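PDB 2A22: vacuolar protein sorting 29 from Cryptosporidium parvum, which probably serves as a retromer subunit in protein sorting and transport, using a fold of the calcineurin-like phosphoesterase superfamily. Local coordinates for residues A[48-53]-A[182-187]; A[72-77]-A[81-86]; A[104-109]-A[138-143]; A[112-117]-A[192-197]; A[131-136]-A[145-150]. All coordinates share one frame; numbering follows the deposited sequence.

Contact 1 of 5, residues A[48-53]-A[182-187]; sequences RELLAT and PSFMLM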
# COMPACT_ATOMS: atom_id res chain seq x y z
N ARG A 48 -11.97 -4.62 9.83
CA ARG A 48 -12.78 -3.41 9.96
C ARG A 48 -12.24 -2.45 11.00
O ARG A 48 -11.97 -1.29 10.70
CB ARG A 48 -14.24 -3.76 10.26
CG ARG A 48 -15.17 -2.52 10.44
CD ARG A 48 -16.56 -2.92 10.85
NE ARG A 48 -17.27 -1.77 11.44
CZ ARG A 48 -18.55 -1.79 11.85
NH1 ARG A 48 -19.28 -2.90 11.75
NH2 ARG A 48 -19.09 -0.69 12.36
N GLU A 49 -12.08 -2.96 12.21
CA GLU A 49 -11.63 -2.16 13.32
C GLU A 49 -10.15 -1.83 13.21
O GLU A 49 -9.73 -0.74 13.61
CB GLU A 49 -11.94 -2.86 14.64
CG GLU A 49 -13.42 -2.76 15.03
CD GLU A 49 -13.72 -3.35 16.41
OE1 GLU A 49 -12.90 -4.15 16.94
OE2 GLU A 49 -14.80 -3.01 16.95
N LEU A 50 -9.37 -2.76 12.65
CA LEU A 50 -7.96 -2.49 12.40
C LEU A 50 -7.78 -1.25 11.52
O LEU A 50 -6.98 -0.38 11.86
CB LEU A 50 -7.25 -3.72 11.80
CG LEU A 50 -6.79 -4.79 12.81
CD1 LEU A 50 -6.32 -6.03 12.06
CD2 LEU A 50 -5.71 -4.32 13.81
N LEU A 51 -8.54 -1.17 10.42
CA LEU A 51 -8.55 0.01 9.54
C LEU A 51 -9.25 1.27 10.10
O LEU A 51 -9.06 2.36 9.57
CB LEU A 51 -9.10 -0.36 8.16
CG LEU A 51 -8.42 -1.61 7.56
CD1 LEU A 51 -9.17 -2.18 6.38
CD2 LEU A 51 -6.96 -1.34 7.21
N ALA A 52 -10.05 1.10 11.15
CA ALA A 52 -10.74 2.23 11.79
C ALA A 52 -9.90 2.91 12.87
O ALA A 52 -10.30 3.94 13.40
CB ALA A 52 -12.10 1.78 12.38
N THR A 53 -8.74 2.34 13.21
CA THR A 53 -7.93 2.90 14.29
C THR A 53 -7.56 4.37 14.11
O THR A 53 -7.10 4.78 13.05
CB THR A 53 -6.66 2.07 14.63
OG1 THR A 53 -5.82 2.86 15.47
CG2 THR A 53 -5.88 1.72 13.42
N PRO A 182 -6.32 -12.01 1.68
CA PRO A 182 -6.44 -10.55 1.96
C PRO A 182 -5.32 -10.12 2.91
O PRO A 182 -4.99 -10.86 3.86
CB PRO A 182 -7.82 -10.41 2.63
CG PRO A 182 -8.61 -11.74 2.20
CD PRO A 182 -7.52 -12.78 2.10
N SER A 183 -4.70 -8.99 2.64
CA SER A 183 -3.60 -8.49 3.49
C SER A 183 -3.45 -6.98 3.37
O SER A 183 -3.98 -6.37 2.44
CB SER A 183 -2.26 -9.16 3.12
OG SER A 183 -1.90 -8.87 1.76
N PHE A 184 -2.73 -6.40 4.34
CA PHE A 184 -2.31 -5.00 4.33
C PHE A 184 -1.17 -4.88 5.35
O PHE A 184 -0.85 -5.85 6.06
CB PHE A 184 -3.49 -4.05 4.64
CG PHE A 184 -4.02 -4.17 6.06
CD1 PHE A 184 -3.46 -3.41 7.11
CD2 PHE A 184 -5.07 -5.04 6.35
CE1 PHE A 184 -3.95 -3.52 8.42
CE2 PHE A 184 -5.55 -5.18 7.65
CZ PHE A 184 -5.00 -4.40 8.69
N MET A 185 -0.60 -3.68 5.44
CA MET A 185 0.46 -3.39 6.41
C MET A 185 0.16 -2.11 7.18
O MET A 185 -0.42 -1.16 6.65
CB MET A 185 1.80 -3.24 5.71
CG MET A 185 2.26 -4.51 5.03
SD MET A 185 3.69 -4.15 4.04
CE MET A 185 4.07 -5.80 3.49
N LEU A 186 0.57 -2.10 8.43
CA LEU A 186 0.57 -0.87 9.20
C LEU A 186 2.00 -0.66 9.65
O LEU A 186 2.60 -1.55 10.24
CB LEU A 186 -0.43 -0.94 10.36
CG LEU A 186 -1.91 -0.75 9.99
CD1 LEU A 186 -2.83 -1.26 11.10
CD2 LEU A 186 -2.20 0.72 9.74
N MET A 187 2.57 0.49 9.30
CA MET A 187 4.00 0.77 9.51
C MET A 187 4.14 1.93 10.50
O MET A 187 3.72 3.07 10.20
CB MET A 187 4.66 1.14 8.15
CG MET A 187 6.18 1.44 8.23
SD MET A 187 6.93 1.71 6.62
CE MET A 187 7.76 0.17 6.42
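L50 and L51 of the short helix 48-52 meet F184 and L186 of strand 183-187, the two segment axes running 10.8 Å apart at closest and diverging by 33°. L50 points to the strand, and L51 swings its end in; the F184 ring is the main target of both. L51 sets its methyl CD2 over one face, 3.8 Å from the ring centroid and only 8° off the ring normal, a nearly centred CH-pi contact of the kind a methyl can make by lying over a ring face. L50 comes obliquely, with CB 3.9 Å and CD1 4.0 Å from F184 CZ, so it meets the far end of the ring while L51 lies over its middle. The first torsion of F184, which sets CG between backbone N and carbonyl carbon (chi1 67°), brings the ring under L51 CD2. In the alpha-beta-beta-alpha sandwich of the calcineurin-like phosphoesterases, this is where the helix layer lies on the six-stranded sheet. The alternation of a strand serves it directly: F184 and L186 point toward the helix, whereas the flexible side chains of M185 and M187 pack on L164 and L162 of the second sheet. L186 puts CG in the plane of the F184 ring at its edge, and its CD1 lies 4.3 Å from L50 O, a loose van der Waals approach. Two further aromatics meet the ring, Y199 stacking with it and F47 edge-to-face.

Contact 2 of 5, residues A[72-77]-A[81-86]; sequences EMLKNI and VYIVSG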
# COMPACT_ATOMS: atom_id res chain seq x y z
N GLU A 72 -13.45 6.93 -1.72
CA GLU A 72 -14.05 7.83 -0.73
C GLU A 72 -13.84 7.32 0.69
O GLU A 72 -13.58 8.11 1.60
CB GLU A 72 -15.53 8.08 -1.05
CG GLU A 72 -15.64 8.92 -2.36
CD GLU A 72 -17.05 9.06 -2.93
OE1 GLU A 72 -17.98 8.29 -2.58
OE2 GLU A 72 -17.23 9.98 -3.76
N MET A 73 -13.91 6.00 0.86
CA MET A 73 -13.68 5.38 2.16
C MET A 73 -12.22 5.63 2.60
O MET A 73 -11.97 6.14 3.71
CB MET A 73 -14.05 3.88 2.11
CG MET A 73 -13.70 3.05 3.39
SD MET A 73 -11.98 2.45 3.42
CE MET A 73 -11.98 1.48 4.96
N LEU A 74 -11.28 5.36 1.70
CA LEU A 74 -9.85 5.56 1.98
C LEU A 74 -9.51 7.02 2.23
O LEU A 74 -8.74 7.33 3.16
CB LEU A 74 -8.98 5.01 0.85
CG LEU A 74 -8.90 3.49 0.65
CD1 LEU A 74 -8.27 3.21 -0.71
CD2 LEU A 74 -8.10 2.76 1.76
N LYS A 75 -10.09 7.93 1.45
CA LYS A 75 -9.91 9.35 1.71
C LYS A 75 -10.42 9.79 3.08
O LYS A 75 -9.86 10.69 3.70
CB LYS A 75 -10.55 10.22 0.63
CG LYS A 75 -9.93 10.07 -0.75
CD LYS A 75 -8.44 10.36 -0.78
CE LYS A 75 -8.15 11.75 -1.26
NZ LYS A 75 -6.69 11.86 -1.54
N ASN A 76 -11.47 9.14 3.56
CA ASN A 76 -12.05 9.47 4.87
C ASN A 76 -11.30 8.92 6.08
O ASN A 76 -11.61 9.28 7.22
CB ASN A 76 -13.52 9.07 4.94
CG ASN A 76 -14.41 10.14 4.39
OD1 ASN A 76 -14.38 11.29 4.86
ND2 ASN A 76 -15.21 9.79 3.38
N ILE A 77 -10.32 8.04 5.85
CA ILE A 77 -9.57 7.50 6.98
C ILE A 77 -8.88 8.64 7.72
O ILE A 77 -8.94 8.70 8.95
CB ILE A 77 -8.59 6.40 6.52
CG1 ILE A 77 -9.41 5.15 6.12
CG2 ILE A 77 -7.57 6.09 7.62
CD1 ILE A 77 -8.61 3.99 5.64
N VAL A 81 -3.88 11.07 2.55
CA VAL A 81 -4.21 9.85 1.81
C VAL A 81 -3.71 9.96 0.36
O VAL A 81 -4.20 10.80 -0.41
CB VAL A 81 -5.72 9.57 1.84
CG1 VAL A 81 -6.05 8.36 0.97
CG2 VAL A 81 -6.18 9.32 3.30
N TYR A 82 -2.72 9.13 0.02
CA TYR A 82 -2.14 9.10 -1.31
C TYR A 82 -2.56 7.84 -2.03
O TYR A 82 -2.37 6.72 -1.52
CB TYR A 82 -0.59 9.16 -1.20
CG TYR A 82 -0.13 10.43 -0.52
CD1 TYR A 82 0.18 11.55 -1.27
CD2 TYR A 82 -0.06 10.54 0.89
CE1 TYR A 82 0.56 12.74 -0.68
CE2 TYR A 82 0.34 11.75 1.51
CZ TYR A 82 0.65 12.84 0.69
OH TYR A 82 1.05 14.06 1.20
N ILE A 83 -3.10 8.01 -3.23
CA ILE A 83 -3.55 6.91 -4.07
C ILE A 83 -2.93 7.06 -5.43
O ILE A 83 -3.00 8.14 -6.06
CB ILE A 83 -5.09 6.89 -4.21
CG1 ILE A 83 -5.74 6.71 -2.82
CG2 ILE A 83 -5.54 5.81 -5.21
CD1 ILE A 83 -7.28 7.00 -2.75
N VAL A 84 -2.29 6.00 -5.89
CA VAL A 84 -1.74 6.02 -7.24
C VAL A 84 -2.63 5.19 -8.17
O VAL A 84 -3.38 4.32 -7.73
CB VAL A 84 -0.26 5.58 -7.28
CG1 VAL A 84 0.59 6.59 -6.53
CG2 VAL A 84 -0.09 4.13 -6.74
N SER A 85 -2.54 5.49 -9.46
CA SER A 85 -3.27 4.76 -10.49
C SER A 85 -2.73 3.34 -10.74
O SER A 85 -1.53 3.14 -10.96
CB SER A 85 -3.18 5.57 -11.80
OG SER A 85 -4.16 5.09 -12.68
N GLY A 86 -3.62 2.36 -10.72
CA GLY A 86 -3.28 1.00 -11.15
C GLY A 86 -3.79 0.67 -12.53
O GLY A 86 -4.42 1.49 -13.17
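This is a helix-on-strand contact within a beta-alpha-beta unit, in which K75 and L74 of helix 68-77 settle on V81 and I83 of the strand that follows, joined by a short turn. The chain nearly reverses, with 147° between the segment directions, and the axes are 8.2 Å apart at closest. K75 works with both its stem and its tip. Its CD lies 3.6 Å from V81 CG1 and 4.1 Å from I83 CD1, so the aliphatic stem covers apolar branches, while the ammonium NZ gives a 2.9 Å hydrogen bond to V81 O. The bond makes a 145° angle at the oxygen, with NZ tilted 27° from the carbonyl plane; bends at chi2 and chi3 fold the lysine back to reach it. The unit is completed by strand 58-61, the parallel neighbour of 81-83, which is itself the outermost strand on that side of the six-stranded sheet within the chain. Y82 makes the backbone bonds to V59 and C61, and K75 provides a partner for the carbonyl of V81. V81, beta-branched as suits a strand, sits under L74 and K75, its CG2 3.2 Å from L74 O. Further along, L74 CD1 and I83 CD1 meet more loosely at 4.4 Å. K75 NZ also forms a long, weak ion pair with D96.

Contact 3 of 5, residues A[104-109]-A[138-143]; sequences PEYVVV and RRLDCD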
# COMPACT_ATOMS: atom_id res chain seq x y z
N PRO A 104 -2.04 10.20 -9.54
CA PRO A 104 -0.71 10.18 -10.10
C PRO A 104 -0.23 8.76 -10.27
O PRO A 104 -0.70 7.85 -9.57
CB PRO A 104 0.13 10.90 -9.04
CG PRO A 104 -0.61 10.68 -7.76
CD PRO A 104 -2.06 10.61 -8.13
N GLU A 105 0.70 8.60 -11.20
CA GLU A 105 1.35 7.34 -11.44
C GLU A 105 2.33 6.98 -10.30
O GLU A 105 2.56 5.81 -10.00
CB GLU A 105 2.06 7.37 -12.79
CG GLU A 105 2.67 6.04 -13.18
CD GLU A 105 2.94 5.92 -14.68
OE1 GLU A 105 3.12 6.97 -15.34
OE2 GLU A 105 2.98 4.76 -15.18
N TYR A 106 2.94 7.99 -9.70
CA TYR A 106 3.78 7.72 -8.57
C TYR A 106 3.80 8.92 -7.66
O TYR A 106 3.41 10.00 -8.08
CB TYR A 106 5.18 7.30 -9.01
CG TYR A 106 5.95 8.35 -9.75
CD1 TYR A 106 6.66 9.34 -9.05
CD2 TYR A 106 6.01 8.33 -11.14
CE1 TYR A 106 7.41 10.32 -9.72
CE2 TYR A 106 6.76 9.31 -11.84
CZ TYR A 106 7.46 10.30 -11.12
OH TYR A 106 8.20 11.27 -11.78
N VAL A 107 4.22 8.69 -6.42
CA VAL A 107 4.19 9.67 -5.33
C VAL A 107 5.47 9.42 -4.52
O VAL A 107 5.91 8.28 -4.38
CB VAL A 107 2.92 9.44 -4.44
CG1 VAL A 107 3.12 9.79 -2.98
CG2 VAL A 107 1.70 10.16 -5.02
N VAL A 108 6.09 10.50 -4.04
CA VAL A 108 7.17 10.40 -3.06
C VAL A 108 6.79 11.32 -1.95
O VAL A 108 6.46 12.49 -2.18
CB VAL A 108 8.53 10.79 -3.64
CG1 VAL A 108 9.65 10.66 -2.57
CG2 VAL A 108 8.84 9.94 -4.84
N VAL A 109 6.75 10.78 -0.74
CA VAL A 109 6.24 11.57 0.39
C VAL A 109 7.18 11.44 1.57
O VAL A 109 7.68 10.34 1.85
CB VAL A 109 4.75 11.22 0.74
CG1 VAL A 109 4.57 9.76 0.93
CG2 VAL A 109 4.27 11.96 1.97
N ARG A 138 15.95 4.10 -6.54
CA ARG A 138 17.03 5.03 -6.88
C ARG A 138 16.47 6.15 -7.76
O ARG A 138 16.78 7.33 -7.55
CB ARG A 138 18.17 4.28 -7.57
CG ARG A 138 19.01 3.47 -6.60
CD ARG A 138 20.30 2.90 -7.22
NE ARG A 138 20.68 1.68 -6.51
CZ ARG A 138 21.89 1.10 -6.56
NH1 ARG A 138 22.86 1.62 -7.28
NH2 ARG A 138 22.11 -0.02 -5.86
N ARG A 139 15.63 5.77 -8.73
CA ARG A 139 14.98 6.76 -9.57
C ARG A 139 14.17 7.73 -8.74
O ARG A 139 14.29 8.96 -8.90
CB ARG A 139 14.10 6.11 -10.63
CG ARG A 139 13.02 7.04 -11.16
CD ARG A 139 13.05 7.20 -12.66
NE ARG A 139 13.17 5.91 -13.34
CZ ARG A 139 12.52 5.58 -14.45
NH1 ARG A 139 11.67 6.45 -15.04
NH2 ARG A 139 12.71 4.37 -14.97
N LEU A 140 13.32 7.19 -7.86
CA LEU A 140 12.48 8.01 -7.00
C LEU A 140 13.31 8.59 -5.86
O LEU A 140 12.88 9.52 -5.18
CB LEU A 140 11.28 7.22 -6.47
CG LEU A 140 10.30 6.66 -7.52
CD1 LEU A 140 9.16 5.86 -6.88
CD2 LEU A 140 9.75 7.78 -8.40
N ASP A 141 14.50 8.04 -5.65
CA ASP A 141 15.39 8.51 -4.59
C ASP A 141 14.73 8.41 -3.23
O ASP A 141 14.71 9.39 -2.45
CB ASP A 141 15.85 9.97 -4.85
CG ASP A 141 17.03 10.36 -3.96
OD1 ASP A 141 18.05 9.63 -3.99
OD2 ASP A 141 16.94 11.38 -3.24
N CYS A 142 14.15 7.24 -2.94
CA CYS A 142 13.42 7.05 -1.69
C CYS A 142 14.15 6.08 -0.75
O CYS A 142 15.01 5.33 -1.18
CB CYS A 142 11.96 6.63 -1.98
SG CYS A 142 11.82 5.13 -2.92
N ASP A 143 13.83 6.15 0.55
CA ASP A 143 14.33 5.20 1.54
C ASP A 143 13.49 3.94 1.61
O ASP A 143 13.99 2.88 1.94
CB ASP A 143 14.35 5.84 2.93
CG ASP A 143 15.12 7.13 2.94
OD1 ASP A 143 16.30 7.09 2.57
OD2 ASP A 143 14.54 8.17 3.28
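L140, at the end of helix 130-140, lies against Y106 and V108 of strand 106-109, and nearly all the closeness of the contact is gathered on this one leucine. Its methyl CD2 sits over one face of the Y106 ring, displaced toward one side: it is 3.5 Å from Y106 CD1 and 3.7 Å from CE1, but 4.1 Å from CG. The tyrosine reaches this place with CG between its backbone N and carbonyl carbon (chi1 64°), which presents a ring face to the leucine. A ring suits the spot because it offers a broad apolar surface to the buried L140, while the residue as a whole remains exposed. The V108 side is looser. Its CG2 stands 4.0 Å from L140 CB and 4.1 Å from L140 O, so a compact beta-branched side chain meets the root of the leucine and its carbonyl. Just beyond, the chain leaves the helix through a Schellman motif, with D141 at positive phi as the C-prime residue. On the solvent side, the exposed D141 forms a salt bridge to K115, and D143 OD2 hydrogen-bonds the backbone N of K115. The helix end thus lies over the margin of the five-stranded sheet, where 106-111 is the outermost strand and 114-119 is its antiparallel neighbour.

Contact 4 of 5, residues A[112-117]-A[192-197]; sequences GEFKIG and NKVVLY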
# COMPACT_ATOMS: atom_id res chain seq x y z
N GLY A 112 8.17 11.65 8.57
CA GLY A 112 9.23 11.69 9.57
C GLY A 112 10.61 11.67 8.92
O GLY A 112 10.93 12.51 8.08
N GLU A 113 11.43 10.69 9.30
CA GLU A 113 12.78 10.61 8.77
C GLU A 113 12.83 9.92 7.42
O GLU A 113 13.91 9.79 6.86
CB GLU A 113 13.71 9.87 9.75
CG GLU A 113 13.81 10.51 11.12
CD GLU A 113 14.16 11.98 11.02
OE1 GLU A 113 15.23 12.29 10.49
OE2 GLU A 113 13.38 12.82 11.48
N PHE A 114 11.69 9.45 6.90
CA PHE A 114 11.72 8.60 5.70
C PHE A 114 11.06 9.20 4.47
O PHE A 114 9.96 9.74 4.55
CB PHE A 114 11.16 7.20 6.02
CG PHE A 114 11.91 6.52 7.11
CD1 PHE A 114 13.05 5.77 6.82
CD2 PHE A 114 11.54 6.72 8.45
CE1 PHE A 114 13.79 5.18 7.86
CE2 PHE A 114 12.26 6.15 9.49
CZ PHE A 114 13.41 5.37 9.19
N LYS A 115 11.76 9.11 3.34
CA LYS A 115 11.22 9.44 2.03
C LYS A 115 10.63 8.14 1.51
O LYS A 115 11.32 7.11 1.40
CB LYS A 115 12.37 9.89 1.11
CG LYS A 115 12.13 11.13 0.28
CD LYS A 115 13.48 11.69 -0.23
CE LYS A 115 13.37 12.39 -1.61
NZ LYS A 115 14.72 12.53 -2.29
N ILE A 116 9.35 8.17 1.19
CA ILE A 116 8.66 6.96 0.78
C ILE A 116 8.14 7.06 -0.65
O ILE A 116 7.35 7.97 -0.98
CB ILE A 116 7.55 6.60 1.80
CG1 ILE A 116 8.11 6.75 3.23
CG2 ILE A 116 6.99 5.19 1.49
CD1 ILE A 116 7.25 6.18 4.36
N GLY A 117 8.57 6.12 -1.49
CA GLY A 117 8.09 6.03 -2.87
C GLY A 117 6.89 5.11 -2.95
O GLY A 117 6.86 4.07 -2.27
N ASN A 192 14.16 7.25 14.07
CA ASN A 192 14.88 6.39 13.11
C ASN A 192 14.38 4.93 13.08
O ASN A 192 14.95 4.09 12.38
CB ASN A 192 16.40 6.45 13.34
CG ASN A 192 17.03 7.80 12.88
OD1 ASN A 192 16.56 8.43 11.92
ND2 ASN A 192 18.10 8.22 13.57
N LYS A 193 13.29 4.65 13.81
CA LYS A 193 12.76 3.29 13.94
C LYS A 193 11.53 3.05 13.09
O LYS A 193 10.58 3.82 13.10
CB LYS A 193 12.41 2.94 15.39
CG LYS A 193 13.32 3.55 16.49
CD LYS A 193 14.71 2.96 16.42
CE LYS A 193 15.62 3.57 17.49
NZ LYS A 193 16.93 2.86 17.43
N VAL A 194 11.56 1.92 12.39
CA VAL A 194 10.44 1.40 11.65
C VAL A 194 10.02 0.10 12.32
O VAL A 194 10.84 -0.81 12.46
CB VAL A 194 10.88 1.05 10.24
CG1 VAL A 194 9.66 0.57 9.41
CG2 VAL A 194 11.60 2.27 9.62
N VAL A 195 8.77 0.03 12.75
CA VAL A 195 8.17 -1.21 13.17
C VAL A 195 7.01 -1.50 12.23
O VAL A 195 6.01 -0.74 12.18
CB VAL A 195 7.63 -1.18 14.63
CG1 VAL A 195 7.06 -2.58 14.99
CG2 VAL A 195 8.74 -0.79 15.62
N LEU A 196 7.14 -2.59 11.49
CA LEU A 196 6.20 -2.92 10.44
C LEU A 196 5.32 -4.08 10.87
O LEU A 196 5.84 -5.17 11.13
CB LEU A 196 6.95 -3.35 9.19
CG LEU A 196 6.06 -3.65 7.98
CD1 LEU A 196 5.39 -2.35 7.46
CD2 LEU A 196 6.88 -4.30 6.88
N TYR A 197 4.01 -3.87 10.89
CA TYR A 197 3.04 -4.95 11.09
C TYR A 197 2.37 -5.37 9.79
O TYR A 197 1.75 -4.57 9.10
CB TYR A 197 2.01 -4.51 12.10
CG TYR A 197 2.64 -4.19 13.44
CD1 TYR A 197 3.03 -5.22 14.31
CD2 TYR A 197 2.85 -2.86 13.83
CE1 TYR A 197 3.63 -4.93 15.57
CE2 TYR A 197 3.43 -2.56 15.09
CZ TYR A 197 3.81 -3.60 15.95
OH TYR A 197 4.40 -3.33 17.19
O HOH W 1 17.25 10.52 10.52
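E113 and N192 are bridged by a water that donates to both, at 2.6 Å from N192 OD1 and 2.7 Å from E113 OE1. The two oxygens are both acceptors, so the water supplies the protons that a direct pairing would lack. A bend at chi2 of E113 (-52°) turns the carboxylate so that OE1 meets this water, with the carboxylate and amide planes 75° apart; E113 CG lies against N192 OD1 at 3.5 Å. Deeper in, F114 reaches from the five-stranded sheet to the six-stranded one. Its CZ is 3.6 Å from V194 CG2, which comes obliquely to the ring, 30° from its normal, in an off-centre CH-pi contact. N192 O approaches the edge of the same ring near its plane, 3.8 Å from CZ. L189 and I144 also touch F114, placing it in the interior between the sheets of the sandwich. The contact therefore changes character with depth: apolar groups join the sheets inside, while at the solvent-exposed end a water links two acceptor oxygens that have no proton to share.

Contact 5 of 5, residues A[131-136]-A[145-150]; sequences GSLEQW and LVTGHT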
# COMPACT_ATOMS: atom_id res chain seq x y z
N GLY A 131 15.98 -6.31 -8.45
CA GLY A 131 16.89 -5.45 -9.20
C GLY A 131 16.15 -4.32 -9.89
O GLY A 131 16.60 -3.18 -9.89
N SER A 132 15.00 -4.64 -10.48
CA SER A 132 14.22 -3.61 -11.13
C SER A 132 13.56 -2.70 -10.06
O SER A 132 13.52 -1.46 -10.19
CB SER A 132 13.21 -4.25 -12.06
OG SER A 132 12.59 -3.26 -12.87
N LEU A 133 13.10 -3.32 -8.98
CA LEU A 133 12.56 -2.55 -7.86
C LEU A 133 13.60 -1.56 -7.37
O LEU A 133 13.30 -0.37 -7.16
CB LEU A 133 12.09 -3.45 -6.73
CG LEU A 133 10.71 -4.06 -6.97
CD1 LEU A 133 10.38 -4.97 -5.80
CD2 LEU A 133 9.59 -3.00 -7.19
N GLU A 134 14.82 -2.05 -7.21
CA GLU A 134 15.92 -1.21 -6.74
C GLU A 134 16.26 -0.05 -7.69
O GLU A 134 16.62 1.03 -7.25
CB GLU A 134 17.17 -2.03 -6.43
CG GLU A 134 18.15 -1.26 -5.53
CD GLU A 134 19.47 -1.99 -5.29
OE1 GLU A 134 19.83 -2.89 -6.09
OE2 GLU A 134 20.14 -1.64 -4.29
N GLN A 135 16.09 -0.26 -9.00
CA GLN A 135 16.27 0.81 -9.98
C GLN A 135 15.22 1.91 -9.83
O GLN A 135 15.49 3.09 -10.06
CB GLN A 135 16.27 0.23 -11.40
CG GLN A 135 17.34 -0.88 -11.53
CD GLN A 135 17.59 -1.32 -12.97
OE1 GLN A 135 18.18 -0.58 -13.76
NE2 GLN A 135 17.14 -2.54 -13.31
N TRP A 136 14.02 1.49 -9.43
CA TRP A 136 12.95 2.42 -9.14
C TRP A 136 13.13 3.18 -7.83
O TRP A 136 12.81 4.37 -7.81
CB TRP A 136 11.58 1.75 -9.22
CG TRP A 136 11.14 1.59 -10.64
CD1 TRP A 136 11.30 0.49 -11.45
CD2 TRP A 136 10.52 2.59 -11.45
NE1 TRP A 136 10.77 0.75 -12.71
CE2 TRP A 136 10.29 2.03 -12.73
CE3 TRP A 136 10.11 3.91 -11.21
CZ2 TRP A 136 9.67 2.74 -13.76
CZ3 TRP A 136 9.48 4.61 -12.23
CH2 TRP A 136 9.27 4.03 -13.49
N LEU A 145 10.35 1.89 -0.61
CA LEU A 145 9.51 1.82 -1.80
C LEU A 145 8.31 0.89 -1.61
O LEU A 145 8.46 -0.29 -1.28
CB LEU A 145 10.34 1.38 -3.01
CG LEU A 145 9.59 1.22 -4.33
CD1 LEU A 145 9.08 2.59 -4.88
CD2 LEU A 145 10.47 0.54 -5.38
N VAL A 146 7.12 1.44 -1.87
CA VAL A 146 5.86 0.68 -1.75
C VAL A 146 5.20 0.47 -3.13
O VAL A 146 4.80 1.43 -3.81
CB VAL A 146 4.89 1.40 -0.79
CG1 VAL A 146 3.64 0.51 -0.51
CG2 VAL A 146 5.62 1.77 0.53
N THR A 147 5.07 -0.79 -3.52
CA THR A 147 4.45 -1.13 -4.81
C THR A 147 3.44 -2.27 -4.60
O THR A 147 3.47 -2.96 -3.57
CB THR A 147 5.52 -1.57 -5.84
OG1 THR A 147 6.11 -2.80 -5.41
CG2 THR A 147 6.62 -0.50 -5.99
N GLY A 148 2.54 -2.45 -5.57
CA GLY A 148 1.56 -3.54 -5.52
C GLY A 148 1.57 -4.38 -6.77
O GLY A 148 2.60 -4.97 -7.15
N HIS A 149 0.40 -4.45 -7.40
CA HIS A 149 0.18 -5.10 -8.69
C HIS A 149 0.18 -6.63 -8.71
O HIS A 149 -0.70 -7.25 -9.31
CB HIS A 149 1.11 -4.55 -9.80
CG HIS A 149 0.82 -5.14 -11.14
ND1 HIS A 149 -0.35 -4.85 -11.83
CD2 HIS A 149 1.47 -6.07 -11.88
CE1 HIS A 149 -0.38 -5.55 -12.95
NE2 HIS A 149 0.72 -6.29 -13.01
N THR A 150 1.14 -7.25 -8.06
CA THR A 150 1.35 -8.70 -8.19
C THR A 150 0.55 -9.58 -7.21
O THR A 150 0.53 -10.81 -7.35
CB THR A 150 2.81 -9.01 -8.04
OG1 THR A 150 3.24 -8.56 -6.74
CG2 THR A 150 3.61 -8.24 -9.11
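L145 and L133 bury the most surface here, with T147 a smaller third. L145, on strand 144-147, extends with CG anti to its backbone N (chi1 178°), which carries the CD2 methyl up to the helix. There it lies 3.5 Å from L133 O, 4.1 Å from L133 CD2 and 4.2 Å from W136 CB, so one methyl fits against a carbonyl and two side chains of helix 131-136. W136 contributes mainly its root: the CB faces the strand, but the indole leads away and takes part in a cation-pi pair with R139. L133 passes over to T147, its CD2 3.9 Å from T147 OG1 and 4.1 Å from T147 CG2. Branched leucines suit this buried interface, their branches spanning the 9.7 Å between the axes at closest. T147 offers its hydroxyl and its methyl to L133, and G148 and H149 follow it. This Gly-His pair probably corresponds to the metal-binding loop of related metallophosphoesterases; H149, D87 and H120 may outline an empty metal site, and H149 ND1 is hydrogen-bonded to H120 NE2. Helix 130-140 bridges strands 114-119 and 144-147 in a beta-alpha-beta unit, with F163 of the adjoining strand 161-165 touching both L133 and L145 and M119 touching W136 and T147.

Contacts 1, 2 and 5 are buried helix-on-strand contacts, whereas contacts 3 and 4 reach the surface. Contacts 1 and 2 serve the six-stranded sheet and touch through L51 O and I77 CD1; contacts 3 and 5 share helix 130-140 over the five-stranded sheet, where L140 CD1 meets L145 CD1 at 3.8 Å. Contact 4 alone joins the two sheets, its strand 193-202 pairing beside strand 183-190 of contact 1. Chemistry follows place: contacts 1, 3 and 5 are chiefly apolar, contact 2 adds a lysine-to-carbonyl bond at a sheet edge, and contact 4 a water bridge at its solvent-exposed end. Neighbouring strands 106-111 and 114-119 tie contact 3 to contact 4, V109 O probably accepting from I116 N.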